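Local coordinates for protein inulin fructotransferase (Bacillus sp. snu-7, PDB 2INV) that breaks down inulin by intramolecular fructosyl transfer, a lyase reaction that releases a di-fructose product, on a right-handed parallel beta-helix, at residues N13-T18 / A58-P63; H70-V75 / A124-R129. All blocks are in the same frame, centred on the assembly; numbering follows the deposited sequence.

Interaction 1: N13-T18 / A58-P63; sequences NTYDVT and AAIIIP
T14, Y15 and D16 pair in parallel register with A59, I60 and I61, joining the outermost strand at the N-terminal end of the right-handed parallel beta-helix to strand 58-62. The two strand axes approach to 4.6 Å at 19°. Four backbone hydrogen bonds carry the pairing: A59 N to N13 O, Y15 N to A59 O, I61 N to Y15 O, and V17 N to I61 O, the last at 2.9 Å. Two CA-H...O contacts, from T14 to A59 O and from D16 to I61 O, supplement this ladder.

Side-chain packing is found mainly on the face of Y15 and I60. The tyrosine ring turns an edge to the neighbouring strand: A59 O lies in the ring plane, and A58 CB sits 4.0 Å from Y15 CE1. Y15 also touches I41 and I45 of helix 30-48, and its hydroxyl hydrogen-bonds D44 and R48. Just beyond the strand, V17 CG1 meets I60 CG2 at 3.6 Å, the side chains crossing at about a right angle. On the other face I61 packs against F85 of its own chain and F85 of a second subunit.

The polar side-chain element is an Asx turn within 13-18. With D16 CG anti to the backbone N (chi1 172°), the carboxylate is set against the CG edge of P63, D16 OD2 lying 3.2 Å from P63 CG. Replacing D16 with alanine would probably leave T18 N and OG1 without their shared acceptor and take away the contact at P63 CG. T18 N meets D16 OD1 nearly along its C-O axis, though the N-H is bent (140°), and T18 OG1, 2.6 Å from D16 OD1, comes from above the carboxylate plane.

Interaction 2: H70-V75 / A124-R129; sequences HTQVVV and AFLVKR
Parallel strand pairing between successive coils of the beta-helix joins V73, V74 and V75 to F125, L126 and V127, where the chain turns a corner at A124 and F125. Four backbone hydrogen bonds trace the register: V73 N to A124 O, L126 N to V73 O, V75 N to L126 O, and K128 N to V75 O. The bond from L126 N to V73 O is the shortest of the four, at 2.7 Å, while V75 N approaches L126 O from above the carbonyl plane.

V73, F125, V75 and V127 share one face. V73 and F125 lie side by side and point the same way; F125 CD2 is 3.6 Å from V73 CB, and V75 CG2 reaches the edge of the same ring. One step further, V127 CG2 meets V75 CB at 4.0 Å. The opposite face carries L126, whose CG is anti to the backbone N (chi1 -179°), the torsion that lets L126 CD2 come to 3.8 Å from NE2 of Q72, the extended glutamine crossing it obliquely.

I38 of helix 30-48 packs on V73 and F125, I82 of strand 80-84 touches F125, and I138 of strand 135-146 reaches V75 and V127, while strand 162-166 continues the backbone ladder beyond 124-127.

From the N terminus, the chain leaves 13-18, runs through helix 30-48 and returns at 58-63, so interaction 1 closes a loop of 39 residues, about half of it helix 30-48. It then passes through strand 65-69 to 70-75 and, after a further 48 residues including strands 80-84 and 111-115, closes interaction 2 at 124-129. The two contacts are therefore in series, neither nested nor crossed. The centres of interactions 1 and 2 are about 16 Å apart; the nearest atoms of interactions 1 and 2 are about 5 Å apart, without touching. Helix 30-48 ties them together, packing on Y15, A58 and I60 of interaction 1 and on V73 and F125 of interaction 2, all near the N-terminal end of the beta-helix.

Interaction 1: N13-T18 / A58-P63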
ATOM      1  N   ASN A  13     -20.405   3.069  23.379  1.00 17.98           N
ATOM      2  CA  ASN A  13     -20.325   2.015  22.378  1.00 16.35           C
ATOM      3  C   ASN A  13     -18.919   1.449  22.268  1.00 15.50           C
ATOM      4  O   ASN A  13     -18.541   0.881  21.232  1.00 15.13           O
ATOM      5  CB  ASN A  13     -20.778   2.536  21.014  1.00 15.71           C
ATOM      6  CG  ASN A  13     -22.282   2.791  20.957  1.00 15.60           C
ATOM      7  OD1 ASN A  13     -22.730   3.756  20.346  1.00 16.27           O
ATOM      8  ND2 ASN A  13     -23.063   1.930  21.603  1.00 13.75           N
ATOM      9  N   THR A  14     -18.140   1.604  23.335  1.00 15.23           N
ATOM     10  CA  THR A  14     -16.773   1.091  23.354  1.00 16.04           C
ATOM     11  C   THR A  14     -16.668   0.128  24.538  1.00 16.19           C
ATOM     12  O   THR A  14     -17.036   0.484  25.666  1.00 17.54           O
ATOM     13  CB  THR A  14     -15.738   2.222  23.563  1.00 16.93           C
ATOM     14  OG1 THR A  14     -15.941   3.252  22.590  1.00 17.86           O
ATOM     15  CG2 THR A  14     -14.318   1.682  23.426  1.00 17.29           C
ATOM     16  N   TYR A  15     -16.200  -1.092  24.279  1.00 15.36           N
ATOM     17  CA  TYR A  15     -16.042  -2.079  25.343  1.00 15.80           C
ATOM     18  C   TYR A  15     -14.586  -2.537  25.361  1.00 15.83           C
ATOM     19  O   TYR A  15     -13.881  -2.456  24.349  1.00 15.62           O
ATOM     20  CB  TYR A  15     -16.907  -3.328  25.116  1.00 15.00           C
ATOM     21  CG  TYR A  15     -18.390  -3.119  24.863  1.00 15.15           C
ATOM     22  CD1 TYR A  15     -18.843  -2.572  23.664  1.00 14.32           C
ATOM     23  CD2 TYR A  15     -19.341  -3.542  25.792  1.00 14.83           C
ATOM     24  CE1 TYR A  15     -20.201  -2.457  23.390  1.00 13.28           C
ATOM     25  CE2 TYR A  15     -20.712  -3.433  25.528  1.00 13.47           C
ATOM     26  CZ  TYR A  15     -21.132  -2.892  24.327  1.00 13.59           C
ATOM     27  OH  TYR A  15     -22.476  -2.780  24.053  1.00 13.58           O
ATOM     28  N   ASP A  16     -14.141  -3.019  26.516  1.00 16.38           N
ATOM     29  CA  ASP A  16     -12.781  -3.537  26.687  1.00 17.08           C
ATOM     30  C   ASP A  16     -13.116  -4.970  27.107  1.00 16.61           C
ATOM     31  O   ASP A  16     -13.830  -5.162  28.088  1.00 16.18           O
ATOM     32  CB  ASP A  16     -12.086  -2.827  27.846  1.00 18.24           C
ATOM     33  CG  ASP A  16     -10.747  -3.457  28.205  1.00 20.06           C
ATOM     34  OD1 ASP A  16     -10.705  -4.690  28.406  1.00 19.73           O
ATOM     35  OD2 ASP A  16      -9.737  -2.722  28.315  1.00 22.41           O
ATOM     36  N   VAL A  17     -12.648  -5.982  26.388  1.00 16.02           N
ATOM     37  CA  VAL A  17     -13.025  -7.333  26.784  1.00 16.15           C
ATOM     38  C   VAL A  17     -12.685  -7.714  28.224  1.00 16.55           C
ATOM     39  O   VAL A  17     -13.400  -8.523  28.818  1.00 16.20           O
ATOM     40  CB  VAL A  17     -12.461  -8.429  25.824  1.00 15.87           C
ATOM     41  CG1 VAL A  17     -13.121  -8.321  24.462  1.00 15.43           C
ATOM     42  CG2 VAL A  17     -10.956  -8.331  25.712  1.00 14.98           C
ATOM     43  N   THR A  18     -11.648  -7.116  28.810  1.00 16.37           N
ATOM     44  CA  THR A  18     -11.278  -7.475  30.181  1.00 17.55           C
ATOM     45  C   THR A  18     -12.130  -6.897  31.329  1.00 18.11           C
ATOM     46  O   THR A  18     -12.110  -7.447  32.430  1.00 17.98           O
ATOM     47  CB  THR A  18      -9.793  -7.121  30.477  1.00 17.42           C
ATOM     48  OG1 THR A  18      -9.643  -5.698  30.573  1.00 18.55           O
ATOM     49  CG2 THR A  18      -8.889  -7.641  29.365  1.00 18.26           C
ATOM     50  N   ALA A  58     -20.382  -0.583  17.264  1.00 12.24           N
ATOM     51  CA  ALA A  58     -19.561  -0.360  18.430  1.00 12.55           C
ATOM     52  C   ALA A  58     -18.154  -0.846  18.204  1.00 12.12           C
ATOM     53  O   ALA A  58     -17.823  -1.389  17.148  1.00 13.53           O
ATOM     54  CB  ALA A  58     -20.172  -1.064  19.628  1.00 13.22           C
ATOM     55  N   ALA A  59     -17.322  -0.639  19.214  1.00 11.86           N
ATOM     56  CA  ALA A  59     -15.940  -1.057  19.155  1.00 12.27           C
ATOM     57  C   ALA A  59     -15.639  -1.920  20.366  1.00 11.98           C
ATOM     58  O   ALA A  59     -15.966  -1.565  21.500  1.00 13.40           O
ATOM     59  CB  ALA A  59     -15.025   0.158  19.135  1.00 12.54           C
ATOM     60  N   ILE A  60     -15.037  -3.072  20.103  1.00 11.06           N
ATOM     61  CA  ILE A  60     -14.643  -4.005  21.147  1.00 11.57           C
ATOM     62  C   ILE A  60     -13.123  -4.045  21.117  1.00 11.96           C
ATOM     63  O   ILE A  60     -12.516  -4.476  20.135  1.00 12.41           O
ATOM     64  CB  ILE A  60     -15.226  -5.412  20.887  1.00 11.57           C
ATOM     65  CG1 ILE A  60     -16.759  -5.339  20.856  1.00 11.92           C
ATOM     66  CG2 ILE A  60     -14.761  -6.378  21.968  1.00 13.26           C
ATOM     67  CD1 ILE A  60     -17.437  -6.654  20.556  1.00 11.05           C
ATOM     68  N   ILE A  61     -12.519  -3.568  22.199  1.00 12.17           N
ATOM     69  CA  ILE A  61     -11.067  -3.497  22.334  1.00 12.17           C
ATOM     70  C   ILE A  61     -10.501  -4.728  23.033  1.00 12.53           C
ATOM     71  O   ILE A  61     -11.034  -5.154  24.068  1.00 12.18           O
ATOM     72  CB  ILE A  61     -10.664  -2.261  23.168  1.00 12.73           C
ATOM     73  CG1 ILE A  61     -11.238  -0.995  22.535  1.00 12.78           C
ATOM     74  CG2 ILE A  61      -9.157  -2.189  23.304  1.00 10.94           C
ATOM     75  CD1 ILE A  61     -10.858  -0.788  21.087  1.00 13.68           C
ATOM     76  N   ILE A  62      -9.425  -5.301  22.491  1.00 13.04           N
ATOM     77  CA  ILE A  62      -8.830  -6.469  23.127  1.00 12.66           C
ATOM     78  C   ILE A  62      -7.414  -6.149  23.609  1.00 13.13           C
ATOM     79  O   ILE A  62      -6.461  -6.139  22.827  1.00 11.39           O
ATOM     80  CB  ILE A  62      -8.788  -7.675  22.171  1.00 12.95           C
ATOM     81  CG1 ILE A  62     -10.208  -8.008  21.701  1.00 13.47           C
ATOM     82  CG2 ILE A  62      -8.197  -8.894  22.885  1.00 12.66           C
ATOM     83  CD1 ILE A  62     -10.276  -8.956  20.516  1.00 15.31           C
ATOM     84  N   PRO A  63      -7.271  -5.843  24.908  1.00 13.62           N
ATOM     85  CA  PRO A  63      -6.009  -5.511  25.582  1.00 13.58           C
ATOM     86  C   PRO A  63      -4.892  -6.544  25.382  1.00 13.69           C
ATOM     87  O   PRO A  63      -5.152  -7.705  25.074  1.00 13.31           O
ATOM     88  CB  PRO A  63      -6.427  -5.423  27.043  1.00 14.83           C
ATOM     89  CG  PRO A  63      -7.756  -4.770  26.940  1.00 15.08           C
ATOM     90  CD  PRO A  63      -8.422  -5.483  25.762  1.00 14.31           C
TER

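Interaction 2: H70-V75 / A124-R129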
ATOM      1  N   HIS A  70     -13.259 -20.619  23.456  1.00 13.91           N
ATOM      2  CA  HIS A  70     -13.891 -21.921  23.351  1.00 13.86           C
ATOM      3  C   HIS A  70     -15.206 -21.748  22.573  1.00 13.77           C
ATOM      4  O   HIS A  70     -15.561 -22.598  21.760  1.00 13.70           O
ATOM      5  CB  HIS A  70     -14.163 -22.495  24.753  1.00 14.69           C
ATOM      6  CG  HIS A  70     -12.954 -23.057  25.438  1.00 14.64           C
ATOM      7  ND1 HIS A  70     -12.514 -24.350  25.245  1.00 13.60           N
ATOM      8  CD2 HIS A  70     -12.105 -22.507  26.342  1.00 15.34           C
ATOM      9  CE1 HIS A  70     -11.453 -24.572  26.000  1.00 15.03           C
ATOM     10  NE2 HIS A  70     -11.184 -23.471  26.675  1.00 16.31           N
ATOM     11  N   THR A  71     -15.909 -20.637  22.806  1.00 14.11           N
ATOM     12  CA  THR A  71     -17.191 -20.363  22.144  1.00 14.19           C
ATOM     13  C   THR A  71     -17.119 -19.473  20.897  1.00 13.87           C
ATOM     14  O   THR A  71     -16.664 -18.331  20.954  1.00 12.39           O
ATOM     15  CB  THR A  71     -18.187 -19.706  23.115  1.00 15.02           C
ATOM     16  OG1 THR A  71     -18.353 -20.540  24.267  1.00 15.31           O
ATOM     17  CG2 THR A  71     -19.544 -19.534  22.440  1.00 15.68           C
ATOM     18  N   GLN A  72     -17.620 -20.000  19.782  1.00 13.91           N
ATOM     19  CA  GLN A  72     -17.637 -19.290  18.499  1.00 14.36           C
ATOM     20  C   GLN A  72     -18.417 -17.984  18.564  1.00 14.67           C
ATOM     21  O   GLN A  72     -19.553 -17.953  19.052  1.00 14.32           O
ATOM     22  CB  GLN A  72     -18.252 -20.183  17.409  1.00 14.45           C
ATOM     23  CG  GLN A  72     -18.582 -19.454  16.102  1.00 15.40           C
ATOM     24  CD  GLN A  72     -19.460 -20.270  15.178  1.00 16.21           C
ATOM     25  OE1 GLN A  72     -20.685 -20.319  15.340  1.00 17.40           O
ATOM     26  NE2 GLN A  72     -18.835 -20.925  14.199  1.00 17.59           N
ATOM     27  N   VAL A  73     -17.813 -16.911  18.061  1.00 14.25           N
ATOM     28  CA  VAL A  73     -18.465 -15.603  18.068  1.00 14.29           C
ATOM     29  C   VAL A  73     -19.223 -15.352  16.780  1.00 13.96           C
ATOM     30  O   VAL A  73     -18.654 -15.417  15.688  1.00 13.99           O
ATOM     31  CB  VAL A  73     -17.457 -14.455  18.222  1.00 14.75           C
ATOM     32  CG1 VAL A  73     -18.176 -13.113  18.165  1.00 15.03           C
ATOM     33  CG2 VAL A  73     -16.712 -14.592  19.535  1.00 15.14           C
ATOM     34  N   VAL A  74     -20.509 -15.060  16.913  1.00 13.11           N
ATOM     35  CA  VAL A  74     -21.334 -14.783  15.754  1.00 13.80           C
ATOM     36  C   VAL A  74     -21.524 -13.276  15.680  1.00 13.96           C
ATOM     37  O   VAL A  74     -22.116 -12.661  16.565  1.00 14.21           O
ATOM     38  CB  VAL A  74     -22.685 -15.505  15.872  1.00 13.34           C
ATOM     39  CG1 VAL A  74     -23.616 -15.069  14.765  1.00 14.58           C
ATOM     40  CG2 VAL A  74     -22.455 -17.013  15.796  1.00 14.45           C
ATOM     41  N   VAL A  75     -20.976 -12.690  14.625  1.00 13.61           N
ATOM     42  CA  VAL A  75     -21.054 -11.258  14.412  1.00 13.67           C
ATOM     43  C   VAL A  75     -22.155 -10.942  13.429  1.00 14.00           C
ATOM     44  O   VAL A  75     -22.074 -11.267  12.246  1.00 14.27           O
ATOM     45  CB  VAL A  75     -19.711 -10.703  13.892  1.00 13.99           C
ATOM     46  CG1 VAL A  75     -19.820  -9.206  13.660  1.00 13.27           C
ATOM     47  CG2 VAL A  75     -18.611 -11.015  14.894  1.00 13.94           C
ATOM     48  N   ALA A 124     -13.651 -18.934  14.869  1.00 12.90           N
ATOM     49  CA  ALA A 124     -13.548 -18.132  16.083  1.00 13.37           C
ATOM     50  C   ALA A 124     -14.575 -17.029  15.911  1.00 13.62           C
ATOM     51  O   ALA A 124     -15.343 -16.718  16.822  1.00 12.86           O
ATOM     52  CB  ALA A 124     -12.145 -17.535  16.214  1.00 13.17           C
ATOM     53  N   PHE A 125     -14.580 -16.451  14.715  1.00 13.36           N
ATOM     54  CA  PHE A 125     -15.514 -15.398  14.374  1.00 13.55           C
ATOM     55  C   PHE A 125     -16.266 -15.763  13.107  1.00 12.84           C
ATOM     56  O   PHE A 125     -15.665 -16.048  12.067  1.00 13.59           O
ATOM     57  CB  PHE A 125     -14.782 -14.064  14.187  1.00 12.31           C
ATOM     58  CG  PHE A 125     -14.178 -13.535  15.454  1.00 13.86           C
ATOM     59  CD1 PHE A 125     -12.876 -13.859  15.817  1.00 13.87           C
ATOM     60  CD2 PHE A 125     -14.936 -12.749  16.319  1.00 12.87           C
ATOM     61  CE1 PHE A 125     -12.342 -13.410  17.025  1.00 14.30           C
ATOM     62  CE2 PHE A 125     -14.414 -12.302  17.519  1.00 15.43           C
ATOM     63  CZ  PHE A 125     -13.108 -12.635  17.874  1.00 13.93           C
ATOM     64  N   LEU A 126     -17.590 -15.765  13.208  1.00 12.69           N
ATOM     65  CA  LEU A 126     -18.436 -16.072  12.071  1.00 12.97           C
ATOM     66  C   LEU A 126     -19.377 -14.905  11.881  1.00 13.41           C
ATOM     67  O   LEU A 126     -20.279 -14.664  12.692  1.00 12.59           O
ATOM     68  CB  LEU A 126     -19.220 -17.358  12.305  1.00 13.18           C
ATOM     69  CG  LEU A 126     -20.139 -17.795  11.158  1.00 12.75           C
ATOM     70  CD1 LEU A 126     -19.349 -17.931   9.860  1.00 14.24           C
ATOM     71  CD2 LEU A 126     -20.789 -19.114  11.528  1.00 13.54           C
ATOM     72  N   VAL A 127     -19.128 -14.173  10.805  1.00 13.10           N
ATOM     73  CA  VAL A 127     -19.899 -12.999  10.457  1.00 12.57           C
ATOM     74  C   VAL A 127     -21.009 -13.394   9.500  1.00 13.77           C
ATOM     75  O   VAL A 127     -20.750 -13.870   8.393  1.00 12.70           O
ATOM     76  CB  VAL A 127     -18.986 -11.970   9.785  1.00 13.74           C
ATOM     77  CG1 VAL A 127     -19.720 -10.668   9.574  1.00 13.63           C
ATOM     78  CG2 VAL A 127     -17.739 -11.772  10.631  1.00 13.04           C
ATOM     79  N   LYS A 128     -22.250 -13.203   9.924  1.00 14.27           N
ATOM     80  CA  LYS A 128     -23.363 -13.552   9.065  1.00 15.63           C
ATOM     81  C   LYS A 128     -24.663 -12.990   9.578  1.00 15.88           C
ATOM     82  O   LYS A 128     -24.864 -12.810  10.774  1.00 15.88           O
ATOM     83  CB  LYS A 128     -23.487 -15.071   8.936  1.00 15.73           C
ATOM     84  CG  LYS A 128     -23.753 -15.776  10.263  1.00 16.19           C
ATOM     85  CD  LYS A 128     -23.902 -17.281  10.043  1.00 18.49           C
ATOM     86  CE  LYS A 128     -24.245 -17.973  11.354  1.00 19.42           C
ATOM     87  NZ  LYS A 128     -24.557 -19.414  11.158  1.00 20.57           N
ATOM     88  N   ARG A 129     -25.550 -12.690   8.650  1.00 16.05           N
ATOM     89  CA  ARG A 129     -26.845 -12.179   9.030  1.00 17.65           C
ATOM     90  C   ARG A 129     -27.867 -12.480   7.973  1.00 17.95           C
ATOM     91  O   ARG A 129     -27.555 -12.566   6.774  1.00 18.31           O
ATOM     92  CB  ARG A 129     -26.810 -10.677   9.273  1.00 17.74           C
ATOM     93  CG  ARG A 129     -28.097 -10.170   9.902  1.00 17.66           C
ATOM     94  CD  ARG A 129     -28.033  -8.700  10.238  1.00 17.45           C
ATOM     95  NE  ARG A 129     -27.931  -7.868   9.045  1.00 16.91           N
ATOM     96  CZ  ARG A 129     -27.794  -6.547   9.070  1.00 17.17           C
ATOM     97  NH1 ARG A 129     -27.742  -5.907  10.232  1.00 16.39           N
ATOM     98  NH2 ARG A 129     -27.711  -5.862   7.937  1.00 17.40           N
TER